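Local coordinates for protein TssK (Serratia sp. FS14, PDB 5Y0E) that probably forms part of the baseplate of the bacterial type VI secretion system, assembling as a trimer, at residues N192-G195 with L199-F202; T201-L206 with A264-F269; L238-R243 with A270-S275. All coordinates share one frame; numbering follows the deposited sequence.

Contact 1: N192-G195 with L199-F202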
ATOM      1  N   ASN A 192      -6.064  12.966  -5.546  1.00 37.73           N
ATOM      2  CA  ASN A 192      -4.665  12.843  -5.200  1.00 34.93           C
ATOM      3  C   ASN A 192      -4.456  13.411  -3.808  1.00 37.31           C
ATOM      4  O   ASN A 192      -4.751  14.577  -3.563  1.00 37.49           O
ATOM      5  CB  ASN A 192      -3.804  13.568  -6.217  1.00 37.33           C
ATOM      6  CG  ASN A 192      -2.340  13.388  -5.965  1.00 40.08           C
ATOM      7  OD1 ASN A 192      -1.936  12.532  -5.221  1.00 40.76           O
ATOM      8  ND2 ASN A 192      -1.541  14.214  -6.579  1.00 41.16           N
ATOM      9  N   CYS A 193      -3.920  12.596  -2.913  1.00 35.50           N
ATOM     10  CA  CYS A 193      -3.588  13.083  -1.590  1.00 35.63           C
ATOM     11  C   CYS A 193      -2.731  14.328  -1.652  1.00 37.47           C
ATOM     12  O   CYS A 193      -2.834  15.199  -0.788  1.00 38.63           O
ATOM     13  CB  CYS A 193      -2.872  11.996  -0.784  1.00 34.02           C
ATOM     14  SG  CYS A 193      -3.927  10.664  -0.218  1.00 43.32           S
ATOM     15  N   GLN A 194      -1.894  14.447  -2.663  1.00 41.63           N
ATOM     16  CA  GLN A 194      -1.014  15.598  -2.710  1.00 39.90           C
ATOM     17  C   GLN A 194      -1.719  16.872  -3.137  1.00 40.27           C
ATOM     18  O   GLN A 194      -1.110  17.934  -3.080  1.00 43.46           O
ATOM     19  CB  GLN A 194       0.154  15.300  -3.628  1.00 38.35           C
ATOM     20  CG  GLN A 194       0.987  14.132  -3.152  1.00 41.18           C
ATOM     21  CD  GLN A 194       1.874  14.487  -1.978  1.00 47.95           C
ATOM     22  OE1 GLN A 194       2.516  15.523  -1.978  1.00 54.50           O
ATOM     23  NE2 GLN A 194       1.922  13.621  -0.980  1.00 45.46           N
ATOM     24  N   GLY A 195      -2.980  16.801  -3.533  1.00 39.28           N
ATOM     25  CA  GLY A 195      -3.713  18.005  -3.849  1.00 38.54           C
ATOM     26  C   GLY A 195      -4.351  18.702  -2.672  1.00 40.96           C
ATOM     27  O   GLY A 195      -4.977  19.743  -2.846  1.00 46.92           O
ATOM     28  N   LEU A 199      -4.522  16.217   4.029  1.00 39.13           N
ATOM     29  CA  LEU A 199      -3.981  14.896   3.746  1.00 35.50           C
ATOM     30  C   LEU A 199      -2.459  14.893   3.781  1.00 34.21           C
ATOM     31  O   LEU A 199      -1.850  13.991   4.353  1.00 37.35           O
ATOM     32  CB  LEU A 199      -4.496  14.391   2.398  1.00 37.15           C
ATOM     33  CG  LEU A 199      -6.006  14.165   2.303  1.00 35.42           C
ATOM     34  CD1 LEU A 199      -6.390  13.679   0.941  1.00 35.38           C
ATOM     35  CD2 LEU A 199      -6.506  13.215   3.347  1.00 32.67           C
ATOM     36  N   LYS A 200      -1.821  15.905   3.210  1.00 35.56           N
ATOM     37  CA  LYS A 200      -0.365  15.874   3.183  1.00 38.72           C
ATOM     38  C   LYS A 200       0.210  15.870   4.586  1.00 37.60           C
ATOM     39  O   LYS A 200       1.201  15.192   4.851  1.00 40.97           O
ATOM     40  CB  LYS A 200       0.209  17.050   2.395  1.00 38.14           C
ATOM     41  CG  LYS A 200       0.037  16.974   0.897  1.00 39.21           C
ATOM     42  CD  LYS A 200       0.892  18.007   0.207  1.00 46.50           C
ATOM     43  CE  LYS A 200       2.377  17.757   0.423  1.00 55.04           C
ATOM     44  NZ  LYS A 200       3.250  18.776  -0.226  1.00 54.18           N
ATOM     45  N   THR A 201      -0.387  16.620   5.498  1.00 39.99           N
ATOM     46  CA  THR A 201       0.183  16.658   6.830  1.00 40.35           C
ATOM     47  C   THR A 201      -0.140  15.398   7.631  1.00 37.37           C
ATOM     48  O   THR A 201       0.648  15.010   8.478  1.00 38.82           O
ATOM     49  CB  THR A 201      -0.271  17.927   7.556  1.00 43.07           C
ATOM     50  OG1 THR A 201      -1.673  18.060   7.435  1.00 42.99           O
ATOM     51  CG2 THR A 201       0.357  19.149   6.923  1.00 41.67           C
ATOM     52  N   PHE A 202      -1.263  14.740   7.378  1.00 35.16           N
ATOM     53  CA  PHE A 202      -1.455  13.399   7.913  1.00 35.19           C
ATOM     54  C   PHE A 202      -0.261  12.517   7.590  1.00 38.72           C
ATOM     55  O   PHE A 202       0.299  11.854   8.467  1.00 38.45           O
ATOM     56  CB  PHE A 202      -2.715  12.757   7.343  1.00 36.97           C
ATOM     57  CG  PHE A 202      -3.982  13.302   7.886  1.00 37.97           C
ATOM     58  CD1 PHE A 202      -4.063  13.762   9.184  1.00 40.30           C
ATOM     59  CD2 PHE A 202      -5.113  13.337   7.110  1.00 39.25           C
ATOM     60  CE1 PHE A 202      -5.244  14.245   9.680  1.00 38.72           C
ATOM     61  CE2 PHE A 202      -6.295  13.839   7.614  1.00 35.92           C
ATOM     62  CZ  PHE A 202      -6.352  14.287   8.889  1.00 35.59           C
TER
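A short 3-10 turn at the entry to helix 197-222 brings C193 and Q194 back against L199 and K200 in the first turn of that helix. On the buried side, C193 SG points away from its own carbonyl carbon (chi1 -73°) and reaches the L199 branch, with SG 4.1 Å from L199 CD1. The same methyl packs over the turn backbone, L199 CD1 lying 3.8 Å from C193 CA. Toward the helix, C193 O faces carbon: it is 3.7 Å from L199 CB and 3.8 Å from K200 CG. On the outer side the chains of Q194 and K200 cross at about a right angle. Q194 bends at chi2, bringing OE1 to 3.3 Å from K200 CE, the carbon next to the ammonium; the contact is probably mildly electrostatic, without a hydrogen bond. The turn is pinned from within by an Asx turn, Q194 N to N192 OD1 at 3.2 Å, nearly straight but entering from above the carbonyl plane. A backbone bond from G195 N to N192 O, 2.8 Å, closes it further. N192 also bonds through its amide to L257 N and D255 O. P259 and L262 of helix 259-273 pack on C193, while I187 and M190 meet L199, so the loop that leads from strand 180-182 into helix 197-222 is tied to the start of helix 259-273.

Contact 2: T201-L206 with A264-F269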
ATOM      1  N   THR A 201      -0.387  16.620   5.498  1.00 39.99           N
ATOM      2  CA  THR A 201       0.183  16.658   6.830  1.00 40.35           C
ATOM      3  C   THR A 201      -0.140  15.398   7.631  1.00 37.37           C
ATOM      4  O   THR A 201       0.648  15.010   8.478  1.00 38.82           O
ATOM      5  CB  THR A 201      -0.271  17.927   7.556  1.00 43.07           C
ATOM      6  OG1 THR A 201      -1.673  18.060   7.435  1.00 42.99           O
ATOM      7  CG2 THR A 201       0.357  19.149   6.923  1.00 41.67           C
ATOM      8  N   PHE A 202      -1.263  14.740   7.378  1.00 35.16           N
ATOM      9  CA  PHE A 202      -1.455  13.399   7.913  1.00 35.19           C
ATOM     10  C   PHE A 202      -0.261  12.517   7.590  1.00 38.72           C
ATOM     11  O   PHE A 202       0.299  11.854   8.467  1.00 38.45           O
ATOM     12  CB  PHE A 202      -2.715  12.757   7.343  1.00 36.97           C
ATOM     13  CG  PHE A 202      -3.982  13.302   7.886  1.00 37.97           C
ATOM     14  CD1 PHE A 202      -4.063  13.762   9.184  1.00 40.30           C
ATOM     15  CD2 PHE A 202      -5.113  13.337   7.110  1.00 39.25           C
ATOM     16  CE1 PHE A 202      -5.244  14.245   9.680  1.00 38.72           C
ATOM     17  CE2 PHE A 202      -6.295  13.839   7.614  1.00 35.92           C
ATOM     18  CZ  PHE A 202      -6.352  14.287   8.889  1.00 35.59           C
ATOM     19  N   ILE A 203       0.144  12.503   6.321  1.00 35.41           N
ATOM     20  CA  ILE A 203       1.279  11.686   5.931  1.00 35.76           C
ATOM     21  C   ILE A 203       2.533  12.162   6.637  1.00 36.82           C
ATOM     22  O   ILE A 203       3.284  11.376   7.214  1.00 37.65           O
ATOM     23  CB  ILE A 203       1.457  11.710   4.408  1.00 34.65           C
ATOM     24  CG1 ILE A 203       0.249  11.104   3.719  1.00 33.94           C
ATOM     25  CG2 ILE A 203       2.714  10.988   4.004  1.00 35.06           C
ATOM     26  CD1 ILE A 203       0.336  11.247   2.204  1.00 34.28           C
ATOM     27  N   ASN A 204       2.769  13.460   6.610  1.00 36.16           N
ATOM     28  CA  ASN A 204       4.008  13.964   7.156  1.00 38.55           C
ATOM     29  C   ASN A 204       4.062  13.764   8.661  1.00 40.02           C
ATOM     30  O   ASN A 204       5.109  13.410   9.208  1.00 40.86           O
ATOM     31  CB  ASN A 204       4.170  15.423   6.754  1.00 41.31           C
ATOM     32  CG  ASN A 204       5.448  16.008   7.229  1.00 43.62           C
ATOM     33  OD1 ASN A 204       6.538  15.546   6.908  1.00 46.49           O
ATOM     34  ND2 ASN A 204       5.328  17.040   8.013  1.00 46.71           N
ATOM     35  N   ASP A 205       2.938  13.937   9.341  1.00 40.58           N
ATOM     36  CA  ASP A 205       2.900  13.674  10.771  1.00 41.81           C
ATOM     37  C   ASP A 205       3.153  12.210  11.080  1.00 40.01           C
ATOM     38  O   ASP A 205       3.950  11.883  11.959  1.00 37.94           O
ATOM     39  CB  ASP A 205       1.562  14.102  11.346  1.00 46.29           C
ATOM     40  CG  ASP A 205       1.432  15.584  11.443  1.00 49.63           C
ATOM     41  OD1 ASP A 205       2.458  16.276  11.473  1.00 56.13           O
ATOM     42  OD2 ASP A 205       0.298  16.056  11.484  1.00 47.21           O
ATOM     43  N   LEU A 206       2.463  11.312  10.390  1.00 36.94           N
ATOM     44  CA  LEU A 206       2.632   9.902  10.702  1.00 35.39           C
ATOM     45  C   LEU A 206       4.071   9.453  10.474  1.00 37.83           C
ATOM     46  O   LEU A 206       4.606   8.638  11.232  1.00 38.26           O
ATOM     47  CB  LEU A 206       1.665   9.071   9.882  1.00 33.87           C
ATOM     48  CG  LEU A 206       1.842   7.584  10.093  1.00 32.30           C
ATOM     49  CD1 LEU A 206       1.565   7.258  11.542  1.00 30.56           C
ATOM     50  CD2 LEU A 206       0.938   6.802   9.191  1.00 29.51           C
ATOM     51  N   ALA A 264      -6.724   2.269   3.234  1.00 36.94           N
ATOM     52  CA  ALA A 264      -6.685   0.828   3.417  1.00 33.98           C
ATOM     53  C   ALA A 264      -5.401   0.384   4.100  1.00 34.53           C
ATOM     54  O   ALA A 264      -5.412  -0.538   4.912  1.00 38.12           O
ATOM     55  CB  ALA A 264      -6.841   0.144   2.072  1.00 35.70           C
ATOM     56  N   ASP A 265      -4.288   1.026   3.797  1.00 33.61           N
ATOM     57  CA  ASP A 265      -3.070   0.664   4.494  1.00 34.99           C
ATOM     58  C   ASP A 265      -3.136   1.067   5.963  1.00 36.12           C
ATOM     59  O   ASP A 265      -2.736   0.306   6.838  1.00 36.81           O
ATOM     60  CB  ASP A 265      -1.860   1.299   3.810  1.00 33.34           C
ATOM     61  CG  ASP A 265      -1.437   0.580   2.547  1.00 45.93           C
ATOM     62  OD1 ASP A 265      -1.963  -0.495   2.216  1.00 40.93           O
ATOM     63  OD2 ASP A 265      -0.542   1.093   1.868  1.00 42.39           O
ATOM     64  N   TRP A 266      -3.632   2.263   6.249  1.00 33.36           N
ATOM     65  CA  TRP A 266      -3.604   2.766   7.608  1.00 31.06           C
ATOM     66  C   TRP A 266      -4.618   2.046   8.492  1.00 33.30           C
ATOM     67  O   TRP A 266      -4.363   1.824   9.673  1.00 33.59           O
ATOM     68  CB  TRP A 266      -3.836   4.275   7.578  1.00 32.18           C
ATOM     69  CG  TRP A 266      -2.657   5.014   7.069  1.00 31.43           C
ATOM     70  CD1 TRP A 266      -1.552   4.480   6.538  1.00 29.76           C
ATOM     71  CD2 TRP A 266      -2.450   6.424   7.078  1.00 29.45           C
ATOM     72  NE1 TRP A 266      -0.666   5.452   6.211  1.00 35.01           N
ATOM     73  CE2 TRP A 266      -1.197   6.659   6.534  1.00 29.21           C
ATOM     74  CE3 TRP A 266      -3.195   7.503   7.516  1.00 32.63           C
ATOM     75  CZ2 TRP A 266      -0.668   7.928   6.406  1.00 33.57           C
ATOM     76  CZ3 TRP A 266      -2.672   8.768   7.364  1.00 32.55           C
ATOM     77  CH2 TRP A 266      -1.425   8.968   6.822  1.00 30.03           C
ATOM     78  N   LEU A 267      -5.741   1.633   7.926  1.00 32.66           N
ATOM     79  CA  LEU A 267      -6.706   0.866   8.688  1.00 35.35           C
ATOM     80  C   LEU A 267      -6.113  -0.444   9.169  1.00 33.95           C
ATOM     81  O   LEU A 267      -6.292  -0.829  10.326  1.00 51.13           O
ATOM     82  CB  LEU A 267      -7.929   0.611   7.836  1.00 32.28           C
ATOM     83  CG  LEU A 267      -9.003  -0.284   8.413  1.00 35.04           C
ATOM     84  CD1 LEU A 267      -9.561   0.313   9.694  1.00 31.90           C
ATOM     85  CD2 LEU A 267     -10.085  -0.440   7.391  1.00 32.48           C
ATOM     86  N   GLN A 268      -5.395  -1.139   8.293  1.00 34.29           N
ATOM     87  CA  GLN A 268      -4.752  -2.377   8.690  1.00 33.14           C
ATOM     88  C   GLN A 268      -3.695  -2.119   9.742  1.00 32.55           C
ATOM     89  O   GLN A 268      -3.598  -2.854  10.722  1.00 37.87           O
ATOM     90  CB  GLN A 268      -4.143  -3.063   7.474  1.00 35.80           C
ATOM     91  CG  GLN A 268      -5.138  -3.662   6.512  1.00 39.68           C
ATOM     92  CD  GLN A 268      -4.492  -4.048   5.182  1.00 38.78           C
ATOM     93  OE1 GLN A 268      -3.757  -5.013   5.093  1.00 41.22           O
ATOM     94  NE2 GLN A 268      -4.757  -3.277   4.164  1.00 39.50           N
ATOM     95  N   PHE A 269      -2.886  -1.093   9.542  1.00 40.85           N
ATOM     96  CA  PHE A 269      -1.969  -0.665  10.574  1.00 28.07           C
ATOM     97  C   PHE A 269      -2.697  -0.528  11.913  1.00 31.03           C
ATOM     98  O   PHE A 269      -2.269  -1.078  12.921  1.00 35.60           O
ATOM     99  CB  PHE A 269      -1.331   0.643  10.126  1.00 30.23           C
ATOM    100  CG  PHE A 269      -0.162   1.082  10.950  1.00 35.19           C
ATOM    101  CD1 PHE A 269       0.391   0.264  11.891  1.00 27.44           C
ATOM    102  CD2 PHE A 269       0.369   2.338  10.776  1.00 29.51           C
ATOM    103  CE1 PHE A 269       1.437   0.674  12.624  1.00 26.54           C
ATOM    104  CE2 PHE A 269       1.411   2.753  11.511  1.00 28.60           C
ATOM    105  CZ  PHE A 269       1.947   1.921  12.446  1.00 29.79           C
TER
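L206 sends CG anti to the backbone N (chi1 177°), which carries CD2 out toward W266, whereas the indole of W266 swings beside its own N (chi1 -73°) and reaches back from helix 259-273. The two side chains come from opposite directions and meet as a CH-pi contact: L206 CD2 sits over one face of the indole, offset toward the rim, 3.8 Å from the centroid of the six-membered ring. L206 CD2 lies 3.4 Å from both W266 CZ2 and W266 CE2. The far end of the indole pushes instead into the backbone of helix 197-222. There W266 CH2 lies 3.9 Å from I203 N, which stands at the ring edge near its plane, and 3.7 Å from F202 O, which approaches obliquely. That oxygen already accepts the helical bond from L206 N at 2.9 Å. Side-chain carbons fill in around the same corner: F202 CB is 4.0 Å from W266 CZ3, and the I203 side chain runs at about a right angle to that of W266 and brings CG1 to 4.1 Å from W266 CH2. The segment axes approach no closer than 13.6 Å, at 39° to each other, so the long indole does the bridging. L301 and M302 of helix 294-309 also pack on W266, placing it inside the helical bundle. With no hydrogen bond between the two segments, the contact rests on dispersion and the CH-pi approach of L206 CD2 to the indole face.

Contact 3: L238-R243 with A270-S275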
ATOM      1  N   LEU A 238       8.284  -2.743  17.132  1.00 34.84           N
ATOM      2  CA  LEU A 238       9.265  -2.117  16.267  1.00 36.91           C
ATOM      3  C   LEU A 238       9.203  -2.699  14.853  1.00 35.03           C
ATOM      4  O   LEU A 238       9.260  -1.965  13.869  1.00 34.64           O
ATOM      5  CB  LEU A 238      10.646  -2.284  16.878  1.00 35.70           C
ATOM      6  CG  LEU A 238      11.832  -1.765  16.070  1.00 36.78           C
ATOM      7  CD1 LEU A 238      11.729  -0.273  15.779  1.00 35.72           C
ATOM      8  CD2 LEU A 238      13.089  -2.052  16.801  1.00 35.10           C
ATOM      9  N   GLN A 239       9.046  -4.011  14.744  1.00 37.45           N
ATOM     10  CA  GLN A 239       8.813  -4.631  13.453  1.00 38.02           C
ATOM     11  C   GLN A 239       7.651  -3.999  12.735  1.00 36.16           C
ATOM     12  O   GLN A 239       7.727  -3.728  11.534  1.00 40.50           O
ATOM     13  CB  GLN A 239       8.517  -6.097  13.622  1.00 34.61           C
ATOM     14  CG  GLN A 239       9.527  -6.965  13.129  1.00 37.60           C
ATOM     15  CD  GLN A 239       9.320  -8.336  13.653  1.00 43.93           C
ATOM     16  OE1 GLN A 239       9.748  -8.638  14.762  1.00 43.12           O
ATOM     17  NE2 GLN A 239       8.676  -9.194  12.864  1.00 41.24           N
ATOM     18  N   LEU A 240       6.538  -3.830  13.447  1.00 34.45           N
ATOM     19  CA  LEU A 240       5.348  -3.264  12.839  1.00 31.20           C
ATOM     20  C   LEU A 240       5.572  -1.815  12.478  1.00 32.80           C
ATOM     21  O   LEU A 240       5.115  -1.357  11.436  1.00 36.22           O
ATOM     22  CB  LEU A 240       4.161  -3.405  13.773  1.00 30.61           C
ATOM     23  CG  LEU A 240       2.835  -2.850  13.254  1.00 32.63           C
ATOM     24  CD1 LEU A 240       2.298  -3.698  12.164  1.00 31.46           C
ATOM     25  CD2 LEU A 240       1.833  -2.748  14.367  1.00 27.96           C
ATOM     26  N   ILE A 241       6.284  -1.088  13.327  1.00 32.29           N
ATOM     27  CA  ILE A 241       6.686   0.265  12.995  1.00 31.95           C
ATOM     28  C   ILE A 241       7.603   0.270  11.770  1.00 32.43           C
ATOM     29  O   ILE A 241       7.476   1.120  10.891  1.00 32.72           O
ATOM     30  CB  ILE A 241       7.336   0.913  14.232  1.00 34.17           C
ATOM     31  CG1 ILE A 241       6.294   1.047  15.344  1.00 32.36           C
ATOM     32  CG2 ILE A 241       7.930   2.240  13.933  1.00 29.61           C
ATOM     33  CD1 ILE A 241       6.839   1.557  16.635  1.00 31.96           C
ATOM     34  N   ASN A 242       8.502  -0.701  11.671  1.00 32.25           N
ATOM     35  CA  ASN A 242       9.488  -0.683  10.595  1.00 36.51           C
ATOM     36  C   ASN A 242       8.849  -0.923   9.235  1.00 32.15           C
ATOM     37  O   ASN A 242       9.207  -0.267   8.262  1.00 33.07           O
ATOM     38  CB  ASN A 242      10.578  -1.700  10.878  1.00 31.28           C
ATOM     39  CG  ASN A 242      11.588  -1.185  11.855  1.00 35.38           C
ATOM     40  OD1 ASN A 242      11.713   0.006  12.040  1.00 36.15           O
ATOM     41  ND2 ASN A 242      12.334  -2.078  12.464  1.00 35.70           N
ATOM     42  N   ARG A 243       7.883  -1.831   9.155  1.00 32.94           N
ATOM     43  CA  ARG A 243       7.143  -2.025   7.917  1.00 31.73           C
ATOM     44  C   ARG A 243       6.533  -0.724   7.415  1.00 34.00           C
ATOM     45  O   ARG A 243       6.543  -0.452   6.213  1.00 35.36           O
ATOM     46  CB  ARG A 243       6.044  -3.063   8.108  1.00 31.04           C
ATOM     47  CG  ARG A 243       5.165  -3.200   6.886  1.00 30.11           C
ATOM     48  CD  ARG A 243       3.840  -3.845   7.145  1.00 33.76           C
ATOM     49  NE  ARG A 243       3.934  -4.880   8.165  1.00 42.34           N
ATOM     50  CZ  ARG A 243       2.897  -5.391   8.816  1.00 41.24           C
ATOM     51  NH1 ARG A 243       1.692  -4.964   8.546  1.00 41.37           N
ATOM     52  NH2 ARG A 243       3.069  -6.324   9.742  1.00 39.80           N
ATOM     53  N   ALA A 270      -3.835   0.153  11.923  1.00 32.49           N
ATOM     54  CA  ALA A 270      -4.537   0.373  13.175  1.00 32.82           C
ATOM     55  C   ALA A 270      -5.032  -0.935  13.766  1.00 34.74           C
ATOM     56  O   ALA A 270      -4.799  -1.225  14.942  1.00 33.18           O
ATOM     57  CB  ALA A 270      -5.693   1.343  12.970  1.00 32.41           C
ATOM     58  N   THR A 271      -5.700  -1.754  12.967  1.00 43.36           N
ATOM     59  CA  THR A 271      -6.272  -2.949  13.554  1.00 29.55           C
ATOM     60  C   THR A 271      -5.208  -3.926  14.025  1.00 32.03           C
ATOM     61  O   THR A 271      -5.446  -4.667  14.973  1.00 34.27           O
ATOM     62  CB  THR A 271      -7.236  -3.617  12.588  1.00 33.92           C
ATOM     63  OG1 THR A 271      -6.533  -4.153  11.469  1.00 32.30           O
ATOM     64  CG2 THR A 271      -8.277  -2.631  12.147  1.00 28.13           C
ATOM     65  N   GLU A 272      -4.029  -3.943  13.409  1.00 32.41           N
ATOM     66  CA  GLU A 272      -2.966  -4.765  13.975  1.00 34.61           C
ATOM     67  C   GLU A 272      -2.375  -4.122  15.229  1.00 32.32           C
ATOM     68  O   GLU A 272      -1.916  -4.818  16.126  1.00 31.99           O
ATOM     69  CB  GLU A 272      -1.873  -5.032  12.934  1.00 37.03           C
ATOM     70  CG  GLU A 272      -0.854  -6.092  13.328  1.00 35.69           C
ATOM     71  CD  GLU A 272       0.180  -6.409  12.235  1.00 42.63           C
ATOM     72  OE1 GLU A 272       1.290  -6.826  12.582  1.00 44.47           O
ATOM     73  OE2 GLU A 272      -0.107  -6.268  11.028  1.00 41.72           O
ATOM     74  N   LEU A 273      -2.386  -2.803  15.304  1.00 33.26           N
ATOM     75  CA  LEU A 273      -1.870  -2.119  16.479  1.00 34.95           C
ATOM     76  C   LEU A 273      -2.723  -2.393  17.724  1.00 30.52           C
ATOM     77  O   LEU A 273      -2.190  -2.500  18.824  1.00 32.87           O
ATOM     78  CB  LEU A 273      -1.779  -0.633  16.157  1.00 37.18           C
ATOM     79  CG  LEU A 273      -0.939   0.321  16.979  1.00 35.55           C
ATOM     80  CD1 LEU A 273       0.386  -0.261  17.185  1.00 28.08           C
ATOM     81  CD2 LEU A 273      -0.844   1.639  16.262  1.00 29.65           C
ATOM     82  N   ALA A 274      -4.029  -2.565  17.552  1.00 32.70           N
ATOM     83  CA  ALA A 274      -4.911  -2.981  18.632  1.00 30.86           C
ATOM     84  C   ALA A 274      -4.409  -4.216  19.354  1.00 34.95           C
ATOM     85  O   ALA A 274      -4.723  -4.402  20.522  1.00 36.77           O
ATOM     86  CB  ALA A 274      -6.312  -3.249  18.098  1.00 28.15           C
ATOM     87  N   SER A 275      -3.618  -5.049  18.694  1.00 34.52           N
ATOM     88  CA  SER A 275      -3.004  -6.172  19.374  1.00 32.65           C
ATOM     89  C   SER A 275      -2.249  -5.730  20.607  1.00 33.15           C
ATOM     90  O   SER A 275      -2.220  -6.444  21.613  1.00 31.16           O
ATOM     91  CB  SER A 275      -2.078  -6.901  18.419  1.00 33.58           C
ATOM     92  OG  SER A 275      -2.808  -7.445  17.340  1.00 36.81           O
TER
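R243 and E272 form a salt bridge between helices 229-253 and 259-273 of the helical bundle, at the place where the three subunits meet. Both chains leave with CG anti to the backbone N (chi1 174° for R243, -169° for E272), E272 running out extended and R243 bending at chi3, and they face each other from opposite directions. The carboxylate is held within the chain only weakly: R243 NH1 reaches E272 OE2 at 3.3 Å, and R243 NH2 adds long, weak bonds to OE2 and OE1, each 3.4 Å. OE2 lies at the edge of the guanidinium, near its plane, but the two groups are twisted by 44°, so they do not make a flat paired bridge.

The stronger partners come from other chains. R243 NE makes a salt bridge to E272 of the third subunit, and E272 OE2 receives R243 NE of the second subunit, so the exchange runs cyclically round the trimer and each OE2 is shared by two arginines; the E272 carboxylates probably offset the close approach of the R243 NH2 groups of the three chains. N242 and T271 extend the same seam: N242 ND2 donates to S275 OG and R280 O of the third subunit, and T271 OG1 pairs with N242 O of the second.

L240 supplies the apolar side of the site: its CD1 lies over one face of the R243 guanidinium, offset toward the rim, and comes 3.3 Å from E272 OE1. E272 O accepts both S275 N, at 3.1 Å, and, weakly, S275 OG, which is also bonded to N242 ND2 of the second subunit. On its other branch, L240 CD2 meets L273 CD1 at 4.0 Å.

How the contacts relate
Contacts 1, 2 and 3 run along one helical bundle, which includes helices 197-222, 229-253 and 259-273, with centres 11 Å apart from contact 1 to 2, 12 Å from 2 to 3 and 22 Å from 1 to 3. Contact 1 opens first, and contact 2 begins within its second segment, sharing T201 and F202; contacts 2 and 3 alternate, 201-206, 238-243, 264-269, 270-275. Helix 197-222 joins contacts 1 and 2, while helix 259-273 joins contacts 2 and 3, where F269 packs on L240. The bundle is thus tied from the loop that enters helix 197-222, through its interior, to the interface with other subunits, consistent with a trimeric baseplate protein.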